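Local coordinates for uncharacterized protein (Staphylococcus aureus, PDB 4YBV), which probably hydrolyses thioesters, as a hot-dog-fold thioesterase that assembles from four copies of the chain, at residues E72-H77 / V116-V121. The protein carries 1 engineered substitution. Numbering follows the deposited sequence.
Sequences EMNANH and VMRGTV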
loop_
_atom_site.group_PDB
_atom_site.type_symbol
_atom_site.label_atom_id
_atom_site.label_comp_id
_atom_site.label_asym_id
_atom_site.label_seq_id
_atom_site.Cartn_x
_atom_site.Cartn_y
_atom_site.Cartn_z
ATOM N N GLU A 72 3.173 -1.878 -8.822
ATOM C CA GLU A 72 2.454 -1.546 -7.585
ATOM C C GLU A 72 2.862 -0.143 -7.154
ATOM O O GLU A 72 4.034 0.197 -7.191
ATOM C CB GLU A 72 2.765 -2.566 -6.470
ATOM C CG GLU A 72 1.598 -2.830 -5.509
ATOM C CD GLU A 72 1.537 -1.790 -4.414
ATOM O OE1 GLU A 72 2.576 -1.093 -4.238
ATOM O OE2 GLU A 72 0.458 -1.631 -3.776
ATOM N N MET A 73 1.905 0.675 -6.762
ATOM C CA MET A 73 2.186 2.042 -6.325
ATOM C C MET A 73 1.419 2.288 -5.058
ATOM O O MET A 73 0.248 1.894 -4.965
ATOM C CB MET A 73 1.748 3.079 -7.373
ATOM C CG MET A 73 2.426 2.951 -8.727
ATOM S SD MET A 73 4.140 3.573 -8.642
ATOM C CE MET A 73 4.883 2.508 -9.881
ATOM N N ASN A 74 2.012 2.963 -4.094
ATOM C CA ASN A 74 1.224 3.350 -2.938
ATOM C C ASN A 74 1.639 4.726 -2.452
ATOM O O ASN A 74 2.777 5.160 -2.673
ATOM C CB ASN A 74 1.325 2.300 -1.819
ATOM C CG ASN A 74 2.783 2.007 -1.400
ATOM O OD1 ASN A 74 3.429 2.818 -0.710
ATOM N ND2 ASN A 74 3.279 0.850 -1.802
ATOM N N ALA A 75 0.718 5.404 -1.777
ATOM C CA ALA A 75 0.860 6.832 -1.471
ATOM C C ALA A 75 0.123 7.253 -0.187
ATOM O O ALA A 75 -0.995 6.794 0.073
ATOM C CB ALA A 75 0.349 7.635 -2.629
ATOM N N ASN A 76 0.756 8.129 0.598
ATOM C CA ASN A 76 0.130 8.880 1.674
ATOM C C ASN A 76 0.101 10.321 1.268
ATOM O O ASN A 76 1.140 10.915 0.919
ATOM C CB ASN A 76 0.885 8.791 3.019
ATOM C CG ASN A 76 0.581 7.545 3.793
ATOM O OD1 ASN A 76 1.145 6.481 3.509
ATOM N ND2 ASN A 76 -0.245 7.666 4.824
ATOM N N HIS A 77 -1.080 10.908 1.365
ATOM C CA HIS A 77 -1.277 12.323 1.126
ATOM C C HIS A 77 -1.093 13.061 2.460
ATOM O O HIS A 77 -1.665 12.639 3.472
ATOM C CB HIS A 77 -2.682 12.548 0.501
ATOM C CG HIS A 77 -2.850 11.903 -0.856
ATOM N ND1 HIS A 77 -2.027 12.194 -1.927
ATOM C CD2 HIS A 77 -3.745 10.993 -1.310
ATOM C CE1 HIS A 77 -2.425 11.512 -2.982
ATOM N NE2 HIS A 77 -3.461 10.763 -2.633
ATOM N N VAL A 116 3.884 11.111 -0.018
ATOM C CA VAL A 116 5.010 10.219 0.173
ATOM C C VAL A 116 4.577 8.910 -0.457
ATOM O O VAL A 116 3.480 8.484 -0.258
ATOM C CB VAL A 116 5.457 10.089 1.614
ATOM C CG1 VAL A 116 4.328 9.687 2.490
ATOM C CG2 VAL A 116 6.508 9.054 1.726
ATOM N N MET A 117 5.428 8.319 -1.264
ATOM C CA MET A 117 5.085 7.185 -2.039
ATOM C C MET A 117 6.113 6.120 -2.198
ATOM O O MET A 117 7.281 6.395 -2.171
ATOM C CB MET A 117 4.965 7.660 -3.489
ATOM C CG MET A 117 3.672 8.137 -4.026
ATOM S SD MET A 117 3.637 8.642 -5.765
ATOM C CE MET A 117 3.642 7.154 -6.681
ATOM N N ARG A 118 5.662 4.914 -2.436
ATOM C CA ARG A 118 6.633 3.869 -2.807
ATOM C C ARG A 118 6.122 3.242 -4.083
ATOM O O ARG A 118 4.908 3.071 -4.250
ATOM C CB ARG A 118 6.825 2.820 -1.682
ATOM C CG ARG A 118 8.006 1.817 -1.874
ATOM C CD ARG A 118 8.330 1.026 -0.582
ATOM N NE ARG A 118 7.251 0.096 -0.342
ATOM C CZ ARG A 118 6.308 0.241 0.585
ATOM N NH1 ARG A 118 6.347 1.256 1.440
ATOM N NH2 ARG A 118 5.325 -0.641 0.649
ATOM N N GLY A 119 7.023 2.944 -5.008
ATOM C CA GLY A 119 6.640 2.249 -6.218
ATOM C C GLY A 119 7.469 1.038 -6.569
ATOM O O GLY A 119 8.674 1.003 -6.375
ATOM N N THR A 120 6.800 0.022 -7.070
ATOM C CA THR A 120 7.423 -1.197 -7.510
ATOM C C THR A 120 7.282 -1.395 -8.994
ATOM O O THR A 120 6.159 -1.532 -9.519
ATOM C CB THR A 120 6.831 -2.418 -6.843
ATOM O OG1 THR A 120 6.915 -2.260 -5.431
ATOM C CG2 THR A 120 7.600 -3.658 -7.300
ATOM N N VAL A 121 8.442 -1.438 -9.653
ATOM C CA VAL A 121 8.525 -1.488 -11.103
ATOM C C VAL A 121 9.089 -2.812 -11.597
ATOM O O VAL A 121 10.227 -3.146 -11.289
ATOM C CB VAL A 121 9.410 -0.351 -11.665
ATOM C CG1 VAL A 121 9.531 -0.475 -13.188
ATOM C CG2 VAL A 121 8.876 0.984 -11.247
HETATM O O HOH W 1 5.343 -0.164 -4.104
#
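One face of the Arg118 guanidinium is met by the side-chain amide of Asn74, whose ND2 sits 3.5 Å from Arg118 NH2, displaced toward the rim. The two planes are inclined by 54°, so this is an oblique crossing rather than a flat stack. The guanidinium also hydrogen-bonds to a third subunit, NE to Asn76 OD1 of that chain and NH2 to its Asn74 OD1. The Asn74 amide is held at both ends: ND2 donates to the syn lone pair of Glu72 OE1 at 3.2 Å, and OD1 bonds to Arg118 NH1 of the third subunit. With CG between backbone N and carbonyl carbon (chi1 55°), it leans over the Arg118 backbone. A water hydrogen-bonded to Glu72 OE1 and Thr120 OG1 links the strands; Thr120 OG1 also bonds to Asn76 ND2 of the third subunit.

Beneath these groups runs a regular antiparallel ladder of six backbone hydrogen bonds, the straightest from Thr120 N to Glu72 O (2.8 Å, 176°). On the helix-facing side the strands meet through apolar groups: Ala75 CB rests 3.6 Å from Met117 CG, and Met73, bent at chi2, brings SD over Gly119 CA at 3.7 Å. Helix 42-60 packs there, with Glu50 against Met73 and Ile46 against Ala75, as expected where a hot-dog sheet wraps its central helix.

Strand 67-77 also pairs with a strand of the second subunit, continuing the sheet across the interface. The chemistry thus divides by face: apolar cross-strand contacts toward the helix, a buried polar network toward other subunits. There Glu72 approaches Glu72 of the fourth subunit, and Arg118's long, weak ion pair with the latter may partly offset the like charges.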